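Cortical-lytic enzyme (PDB 4S3J) is an N-acetylglucosaminidase of Bacillus cereus that degrades spore cortex peptidoglycan during germination, probably cleaving only partly degraded material and recognising its muramic acid delta-lactam. Local coordinates at residues I173-N178 against E220-E225; T186-I189 against T194-N197; N197-N202 against I215-E220. All blocks are in the same frame, centred on the assembly; numbering follows the deposited sequence.

Interaction 1: residues I173-N178 against E220-E225; sequences ITNIEN and ESVAPE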
loop_
_atom_site.group_PDB
_atom_site.type_symbol
_atom_site.label_atom_id
_atom_site.label_comp_id
_atom_site.label_asym_id
_atom_site.label_seq_id
_atom_site.Cartn_x
_atom_site.Cartn_y
_atom_site.Cartn_z
ATOM N N ILE A 173 11.840 -8.299 -11.274
ATOM C CA ILE A 173 12.271 -9.631 -11.676
ATOM C C ILE A 173 11.858 -10.666 -10.636
ATOM O O ILE A 173 12.204 -10.541 -9.458
ATOM C CB ILE A 173 13.804 -9.667 -11.878
ATOM C CG1 ILE A 173 14.206 -8.680 -12.971
ATOM C CG2 ILE A 173 14.279 -11.058 -12.278
ATOM C CD1 ILE A 173 15.641 -8.239 -12.897
ATOM N N THR A 174 11.155 -11.707 -11.082
ATOM C CA THR A 174 10.692 -12.770 -10.193
ATOM C C THR A 174 11.295 -14.120 -10.547
ATOM O O THR A 174 11.686 -14.362 -11.695
ATOM C CB THR A 174 9.149 -12.936 -10.236
ATOM O OG1 THR A 174 8.701 -13.107 -11.585
ATOM C CG2 THR A 174 8.461 -11.712 -9.657
ATOM N N ASN A 175 11.321 -15.011 -9.557
ATOM C CA ASN A 175 11.701 -16.405 -9.817
ATOM C C ASN A 175 10.459 -17.287 -9.952
ATOM O O ASN A 175 10.294 -18.286 -9.241
ATOM C CB ASN A 175 12.614 -16.936 -8.713
ATOM C CG ASN A 175 11.951 -16.930 -7.362
ATOM O OD1 ASN A 175 11.207 -16.000 -7.024
ATOM N ND2 ASN A 175 12.234 -17.957 -6.564
ATOM N N ILE A 176 9.565 -16.885 -10.854
ATOM C CA ILE A 176 8.349 -17.636 -11.149
ATOM C C ILE A 176 8.542 -18.562 -12.338
ATOM O O ILE A 176 9.068 -18.145 -13.379
ATOM C CB ILE A 176 7.188 -16.692 -11.411
ATOM C CG1 ILE A 176 6.836 -15.959 -10.126
ATOM C CG2 ILE A 176 5.972 -17.470 -11.922
ATOM C CD1 ILE A 176 5.851 -14.799 -10.304
ATOM N N GLU A 177 8.119 -19.817 -12.166
ATOM C CA GLU A 177 8.064 -20.794 -13.243
ATOM C C GLU A 177 6.672 -21.388 -13.247
ATOM O O GLU A 177 6.207 -21.844 -12.206
ATOM C CB GLU A 177 9.089 -21.931 -13.038
ATOM C CG GLU A 177 10.514 -21.532 -13.248
ATOM C CD GLU A 177 11.483 -22.720 -13.278
ATOM O OE1 GLU A 177 11.481 -23.553 -12.339
ATOM O OE2 GLU A 177 12.240 -22.823 -14.260
ATOM N N ASN A 178 6.021 -21.387 -14.411
ATOM C CA ASN A 178 4.675 -21.927 -14.551
ATOM C C ASN A 178 3.721 -21.407 -13.469
ATOM O O ASN A 178 2.953 -22.167 -12.881
ATOM C CB ASN A 178 4.735 -23.452 -14.526
ATOM C CG ASN A 178 5.616 -24.018 -15.643
ATOM O OD1 ASN A 178 6.482 -24.861 -15.400
ATOM N ND2 ASN A 178 5.407 -23.540 -16.867
ATOM N N GLU A 220 10.999 -15.216 -4.089
ATOM C CA GLU A 220 10.324 -15.843 -2.951
ATOM C C GLU A 220 10.401 -17.368 -3.060
ATOM O O GLU A 220 10.694 -17.897 -4.123
ATOM C CB GLU A 220 8.875 -15.375 -2.863
ATOM C CG GLU A 220 8.778 -13.872 -2.669
ATOM C CD GLU A 220 7.361 -13.376 -2.569
ATOM O OE1 GLU A 220 6.534 -14.035 -1.901
ATOM O OE2 GLU A 220 7.064 -12.330 -3.192
ATOM N N SER A 221 10.145 -18.053 -1.947
ATOM C CA SER A 221 10.316 -19.507 -1.855
ATOM C C SER A 221 11.720 -19.916 -2.251
ATOM O O SER A 221 11.925 -20.939 -2.917
ATOM C CB SER A 221 9.298 -20.244 -2.729
ATOM O OG SER A 221 7.983 -19.939 -2.331
ATOM N N VAL A 222 12.683 -19.093 -1.860
ATOM C CA VAL A 222 14.089 -19.412 -2.054
ATOM C C VAL A 222 14.505 -20.443 -1.005
ATOM O O VAL A 222 14.156 -20.318 0.159
ATOM C CB VAL A 222 14.945 -18.141 -1.956
ATOM C CG1 VAL A 222 16.443 -18.438 -2.046
ATOM C CG2 VAL A 222 14.522 -17.137 -3.017
ATOM N N ALA A 223 15.250 -21.467 -1.418
ATOM C CA ALA A 223 15.733 -22.476 -0.480
ATOM C C ALA A 223 16.589 -21.853 0.638
ATOM O O ALA A 223 17.390 -20.966 0.374
ATOM C CB ALA A 223 16.540 -23.524 -1.217
ATOM N N PRO A 224 16.446 -22.336 1.884
ATOM C CA PRO A 224 17.278 -21.821 2.984
ATOM C C PRO A 224 18.779 -21.940 2.716
ATOM O O PRO A 224 19.569 -21.117 3.185
ATOM C CB PRO A 224 16.897 -22.706 4.172
ATOM C CG PRO A 224 15.669 -23.392 3.806
ATOM C CD PRO A 224 15.529 -23.398 2.326
ATOM N N GLU A 225 19.172 -22.971 1.971
ATOM C CA GLU A 225 20.584 -23.195 1.690
ATOM C C GLU A 225 21.158 -22.126 0.756
ATOM O O GLU A 225 22.361 -22.030 0.587
ATOM C CB GLU A 225 20.779 -24.588 1.078
ATOM C CG GLU A 225 20.453 -25.750 2.025
ATOM C CD GLU A 225 18.978 -26.142 2.057
ATOM O OE1 GLU A 225 18.156 -25.587 1.297
ATOM O OE2 GLU A 225 18.642 -27.022 2.871
#

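Interaction 2: residues T186-I189 against T194-N197; sequences TSVI and TIQN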
loop_
_atom_site.group_PDB
_atom_site.type_symbol
_atom_site.label_atom_id
_atom_site.label_comp_id
_atom_site.label_asym_id
_atom_site.label_seq_id
_atom_site.Cartn_x
_atom_site.Cartn_y
_atom_site.Cartn_z
ATOM N N THR A 186 15.919 -20.366 -8.595
ATOM C CA THR A 186 16.954 -19.572 -7.930
ATOM C C THR A 186 18.191 -20.404 -7.603
ATOM O O THR A 186 19.280 -19.870 -7.565
ATOM C CB THR A 186 16.427 -18.858 -6.640
ATOM O OG1 THR A 186 15.410 -19.645 -6.021
ATOM C CG2 THR A 186 15.822 -17.517 -6.992
ATOM N N SER A 187 18.058 -21.714 -7.388
ATOM C CA SER A 187 19.254 -22.508 -7.131
ATOM C C SER A 187 20.173 -22.497 -8.347
ATOM O O SER A 187 21.398 -22.418 -8.207
ATOM C CB SER A 187 18.891 -23.936 -6.733
ATOM O OG SER A 187 18.382 -23.952 -5.401
ATOM N N VAL A 188 19.599 -22.579 -9.544
ATOM C CA VAL A 188 20.425 -22.509 -10.745
ATOM C C VAL A 188 21.107 -21.149 -10.842
ATOM O O VAL A 188 22.321 -21.070 -10.958
ATOM C CB VAL A 188 19.605 -22.778 -12.036
ATOM C CG1 VAL A 188 20.480 -22.590 -13.258
ATOM C CG2 VAL A 188 19.034 -24.188 -12.019
ATOM N N ILE A 189 20.316 -20.084 -10.794
ATOM C CA ILE A 189 20.829 -18.723 -10.970
ATOM C C ILE A 189 21.799 -18.299 -9.873
ATOM O O ILE A 189 22.783 -17.612 -10.148
ATOM C CB ILE A 189 19.674 -17.713 -11.064
ATOM C CG1 ILE A 189 18.939 -17.949 -12.387
ATOM C CG2 ILE A 189 20.188 -16.274 -11.010
ATOM C CD1 ILE A 189 17.682 -17.133 -12.548
ATOM N N THR A 194 28.435 -18.856 -14.553
ATOM C CA THR A 194 28.293 -18.532 -15.971
ATOM C C THR A 194 26.888 -18.015 -16.297
ATOM O O THR A 194 26.739 -16.991 -16.972
ATOM C CB THR A 194 28.607 -19.743 -16.837
ATOM O OG1 THR A 194 29.964 -20.136 -16.594
ATOM C CG2 THR A 194 28.423 -19.419 -18.318
ATOM N N ILE A 195 25.866 -18.721 -15.824
ATOM C CA ILE A 195 24.483 -18.289 -16.028
ATOM C C ILE A 195 24.218 -16.971 -15.310
ATOM O O ILE A 195 23.604 -16.075 -15.881
ATOM C CB ILE A 195 23.499 -19.360 -15.536
ATOM C CG1 ILE A 195 23.585 -20.593 -16.442
ATOM C CG2 ILE A 195 22.065 -18.834 -15.503
ATOM C CD1 ILE A 195 22.859 -21.789 -15.924
ATOM N N GLN A 196 24.705 -16.836 -14.080
ATOM C CA GLN A 196 24.459 -15.613 -13.311
ATOM C C GLN A 196 25.093 -14.408 -14.009
ATOM O O GLN A 196 24.528 -13.326 -14.026
ATOM C CB GLN A 196 24.982 -15.749 -11.878
ATOM C CG GLN A 196 24.650 -14.561 -11.005
ATOM C CD GLN A 196 25.154 -14.716 -9.585
ATOM O OE1 GLN A 196 25.965 -13.917 -9.117
ATOM N NE2 GLN A 196 24.652 -15.717 -8.883
ATOM N N ASN A 197 26.273 -14.594 -14.602
ATOM C CA ASN A 197 26.932 -13.484 -15.281
ATOM C C ASN A 197 26.131 -13.023 -16.496
ATOM O O ASN A 197 25.954 -11.822 -16.725
ATOM C CB ASN A 197 28.346 -13.895 -15.709
ATOM C CG ASN A 197 29.061 -12.804 -16.473
ATOM O OD1 ASN A 197 29.298 -11.719 -15.948
ATOM N ND2 ASN A 197 29.393 -13.081 -17.732
#

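Interaction 3: residues N197-N202 against I215-E220; sequences NKFITN and IHFDFE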
loop_
_atom_site.group_PDB
_atom_site.type_symbol
_atom_site.label_atom_id
_atom_site.label_comp_id
_atom_site.label_asym_id
_atom_site.label_seq_id
_atom_site.Cartn_x
_atom_site.Cartn_y
_atom_site.Cartn_z
ATOM N N ASN A 197 26.273 -14.594 -14.602
ATOM C CA ASN A 197 26.932 -13.484 -15.281
ATOM C C ASN A 197 26.131 -13.023 -16.496
ATOM O O ASN A 197 25.954 -11.822 -16.725
ATOM C CB ASN A 197 28.346 -13.895 -15.709
ATOM C CG ASN A 197 29.061 -12.804 -16.473
ATOM O OD1 ASN A 197 29.298 -11.719 -15.948
ATOM N ND2 ASN A 197 29.393 -13.081 -17.732
ATOM N N LYS A 198 25.612 -13.989 -17.245
ATOM C CA LYS A 198 24.756 -13.710 -18.396
ATOM C C LYS A 198 23.464 -13.033 -17.955
ATOM O O LYS A 198 22.988 -12.096 -18.588
ATOM C CB LYS A 198 24.420 -15.004 -19.138
ATOM C CG LYS A 198 23.470 -14.825 -20.322
ATOM C CD LYS A 198 23.317 -16.111 -21.136
ATOM C CE LYS A 198 22.208 -15.972 -22.182
ATOM N NZ LYS A 198 21.691 -17.293 -22.669
ATOM N N PHE A 199 22.921 -13.526 -16.852
ATOM C CA PHE A 199 21.689 -12.992 -16.261
ATOM C C PHE A 199 21.844 -11.515 -15.929
ATOM O O PHE A 199 20.999 -10.688 -16.316
ATOM C CB PHE A 199 21.338 -13.821 -15.012
ATOM C CG PHE A 199 19.984 -13.516 -14.393
ATOM C CD1 PHE A 199 18.829 -13.512 -15.163
ATOM C CD2 PHE A 199 19.876 -13.318 -13.037
ATOM C CE1 PHE A 199 17.592 -13.267 -14.592
ATOM C CE2 PHE A 199 18.635 -13.072 -12.452
ATOM C CZ PHE A 199 17.493 -13.067 -13.244
ATOM N N ILE A 200 22.907 -11.172 -15.211
ATOM C CA ILE A 200 23.108 -9.782 -14.805
ATOM C C ILE A 200 23.318 -8.909 -16.043
ATOM O O ILE A 200 22.812 -7.801 -16.123
ATOM C CB ILE A 200 24.303 -9.641 -13.832
ATOM C CG1 ILE A 200 23.995 -10.390 -12.539
ATOM C CG2 ILE A 200 24.599 -8.175 -13.544
ATOM C CD1 ILE A 200 25.135 -10.469 -11.571
ATOM N N THR A 201 24.056 -9.419 -17.022
ATOM C CA THR A 201 24.240 -8.690 -18.269
ATOM C C THR A 201 22.901 -8.398 -18.943
ATOM O O THR A 201 22.656 -7.269 -19.374
ATOM C CB THR A 201 25.155 -9.485 -19.232
ATOM O OG1 THR A 201 26.473 -9.534 -18.678
ATOM C CG2 THR A 201 25.232 -8.828 -20.591
ATOM N N ASN A 202 22.022 -9.393 -19.004
ATOM C CA ASN A 202 20.717 -9.217 -19.651
ATOM C C ASN A 202 19.810 -8.258 -18.883
ATOM O O ASN A 202 19.032 -7.508 -19.482
ATOM C CB ASN A 202 19.997 -10.560 -19.821
ATOM C CG ASN A 202 20.585 -11.392 -20.940
ATOM O OD1 ASN A 202 21.062 -10.853 -21.939
ATOM N ND2 ASN A 202 20.562 -12.712 -20.775
ATOM N N ILE A 215 16.325 -1.640 -10.241
ATOM C CA ILE A 215 16.223 -3.072 -10.467
ATOM C C ILE A 215 15.730 -3.730 -9.196
ATOM O O ILE A 215 16.354 -3.597 -8.134
ATOM C CB ILE A 215 17.585 -3.688 -10.881
ATOM C CG1 ILE A 215 18.045 -3.176 -12.254
ATOM C CG2 ILE A 215 17.460 -5.206 -11.041
ATOM C CD1 ILE A 215 18.419 -1.762 -12.348
ATOM N N HIS A 216 14.586 -4.395 -9.298
ATOM C CA HIS A 216 13.906 -4.947 -8.141
ATOM C C HIS A 216 13.756 -6.468 -8.205
ATOM O O HIS A 216 13.090 -6.978 -9.096
ATOM C CB HIS A 216 12.507 -4.350 -8.003
ATOM C CG HIS A 216 11.799 -4.793 -6.763
ATOM N ND1 HIS A 216 11.890 -4.112 -5.581
ATOM C CD2 HIS A 216 11.029 -5.885 -6.513
ATOM C CE1 HIS A 216 11.194 -4.742 -4.646
ATOM N NE2 HIS A 216 10.672 -5.825 -5.193
ATOM N N PHE A 217 14.337 -7.174 -7.237
ATOM C CA PHE A 217 14.184 -8.619 -7.152
ATOM C C PHE A 217 13.107 -9.025 -6.166
ATOM O O PHE A 217 13.138 -8.667 -4.964
ATOM C CB PHE A 217 15.510 -9.274 -6.780
ATOM C CG PHE A 217 16.555 -9.094 -7.817
ATOM C CD1 PHE A 217 16.557 -9.893 -8.946
ATOM C CD2 PHE A 217 17.539 -8.132 -7.678
ATOM C CE1 PHE A 217 17.500 -9.729 -9.921
ATOM C CE2 PHE A 217 18.502 -7.965 -8.657
ATOM C CZ PHE A 217 18.481 -8.769 -9.781
ATOM N N ASP A 218 12.098 -9.686 -6.712
ATOM C CA ASP A 218 11.090 -10.342 -5.909
ATOM C C ASP A 218 11.314 -11.841 -6.036
ATOM O O ASP A 218 10.644 -12.514 -6.819
ATOM C CB ASP A 218 9.686 -9.953 -6.346
ATOM C CG ASP A 218 8.617 -10.612 -5.495
ATOM O OD1 ASP A 218 8.959 -11.108 -4.395
ATOM O OD2 ASP A 218 7.440 -10.612 -5.909
ATOM N N PHE A 219 12.303 -12.337 -5.301
ATOM C CA PHE A 219 12.593 -13.769 -5.221
ATOM C C PHE A 219 11.954 -14.309 -3.941
ATOM O O PHE A 219 12.287 -13.856 -2.826
ATOM C CB PHE A 219 14.110 -14.039 -5.206
ATOM C CG PHE A 219 14.808 -13.848 -6.543
ATOM C CD1 PHE A 219 14.106 -13.613 -7.713
ATOM C CD2 PHE A 219 16.194 -13.937 -6.616
ATOM C CE1 PHE A 219 14.765 -13.465 -8.922
ATOM C CE2 PHE A 219 16.851 -13.788 -7.824
ATOM C CZ PHE A 219 16.131 -13.558 -8.978
ATOM N N GLU A 220 10.999 -15.216 -4.089
ATOM C CA GLU A 220 10.324 -15.843 -2.951
ATOM C C GLU A 220 10.401 -17.368 -3.060
ATOM O O GLU A 220 10.694 -17.897 -4.123
ATOM C CB GLU A 220 8.875 -15.375 -2.863
ATOM C CG GLU A 220 8.778 -13.872 -2.669
ATOM C CD GLU A 220 7.361 -13.376 -2.569
ATOM O OE1 GLU A 220 6.534 -14.035 -1.901
ATOM O OE2 GLU A 220 7.064 -12.330 -3.192
#

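Interaction 1: residues I173-N178 against E220-E225
The flat carboxamide of Asn175 presents its OD1/ND2 edge to the backbone of Glu220, while Val222 CG2 lies obliquely beyond the nitrogen end, off the amide plane, 4.3 Å from Asn175 ND2. Two hydrogen bonds tie this edge to a single residue. Asn175 ND2 donates to Glu220 O at 2.9 Å; the N-H points at its acceptor at 165°, and that oxygen lies almost in the amide plane. Glu220 N returns a bond to Asn175 OD1 at 3.0 Å, arriving 26° off the carbonyl plane, so the pair is slightly skewed rather than flat. Donor and acceptor are thus both matched, and this fixes which end of the amide is oxygen and which is nitrogen. The side chain gets there with CG held between backbone N and carbonyl carbon (chi1 61°), bridging a backbone separation of 7.0 Å from Asn175 CA to Glu220 CA. ND2 has a second acceptor in Ser182 O, and Phe181, Leu185 and Phe219 pack around the buried group. The carboxylate of Glu220 takes no part in the pairing: the grip is on the main chain alone, making Asn175 a second-shell residue to the probable proton donor. Such a clamp links the interruption in strand 168-177 to the loop after the neighbouring parallel strand 214-218, at the C-terminal side of the barrel, where the active site of a glycoside hydrolase family 18 TIM barrel lies.

Interaction 2: residues T186-I189 against T194-N197
A side-chain-to-backbone hydrogen bond and a small apolar contact join two consecutive helices, 183-191 and 193-210, close to the turn between them. Gln196 NE2 donates to Ile189 O at 2.9 Å. The bond is nearly straight, with an N-H...O angle of 177°, and the acceptor lies practically in the carboxamide plane of Gln196. Ile189 belongs to the last turn of its helix, and the glutamine reaches that turn's carbonyl from the following helix. Its CG lies anti to the backbone N (chi1 -175°) and the chain is extended beyond it, so the chain runs past the oxygen, with Gln196 CB 3.4 Å and Gln196 CG 3.7 Å from Ile189 O, before NE2 bonds to it. In the TIM barrel this helix pair makes up most of the connection from strand 168-177 to strand 214-218, so the bond acts within one strand-to-strand excursion on the outside of the barrel. The amide also reaches the neighbouring helix, since Gln196 OE1 accepts from Asn236 ND2 of helix 227-240; with both of its ends engaged, the rotation of the group is defined. Beside this bond, Val188 CG1 meets Ile195 CD1 at 3.7 Å, one methyl against another, the two side chains crossing obliquely. Ile195 N, in the first turn of helix 193-210, donates to OD2 of Asp192, the residue just before that helix.

Interaction 3: residues N197-N202 against I215-E220
Phe199 on the helix and Phe217 on the strand have their CA atoms 12.6 Å apart, and both side chains, like that of Phe219, set out toward the opposite segment, so the gap between the backbones is spanned by aromatic rings. Phe199 carries the helix side: its ring lies anti to the backbone N (chi1 -172°) and extends toward the strand. One atom, CE2, does the touching. Phe199 CE2 meets Phe219 CZ at 4.3 Å, each atom at the edge of the other ring, and the two planes differ by only about 18°; this is a nearly coplanar edge-to-edge meeting, without stacked faces. Phe199 CE2 also lies 4.3 Å from Phe217 CE1, but there the planes are inclined by about 49° and the approach is oblique. All three rings are buried. The cluster continues into helix 227-240, where Phe233 packs edge-to-face with Phe217 and Tyr230 meets Phe219, while Ile173 of the adjoining strand touches Phe199 and Phe217. Along strand 214-218 and the residues that follow it, the phenylalanines alternate with His216, Asp218 and Glu220, which face away from the helix; Asp218 OD1 and Glu220 OE2 are 2.6 Å apart. This alternation is that of a TIM-barrel strand and its continuation: hydrophobic rings anchor it to the surrounding helices, and the other residues include the Asp-x-Glu ending of the glycoside hydrolase family 18 signature, with Glu220 as the probable proton donor.

How the interactions relate
Interactions 1 and 3 share Glu220 and have centres about 12 Å apart. They serve the probable proton donor differently: interaction 3 packs the strand leading to it, interaction 1 holds its main chain. Probable backbone hydrogen bonds connect them, Ile173 N to His216 O at 2.8 Å and Ile173 O to Asp218 N at 2.9 Å. Interaction 2, away from the active site, shares Asn197 with interaction 3, their centres about 9 Å apart. Its first helix packs inward on the aromatic cluster: Ile189 CG2 lies 3.6 Å from Phe199 CD2, and Thr186 CG2 3.6 Å from Phe219 CD2. Thr186 OG1 also approaches Asn175 ND2, at 3.6 Å, bringing interaction 2 against interaction 1.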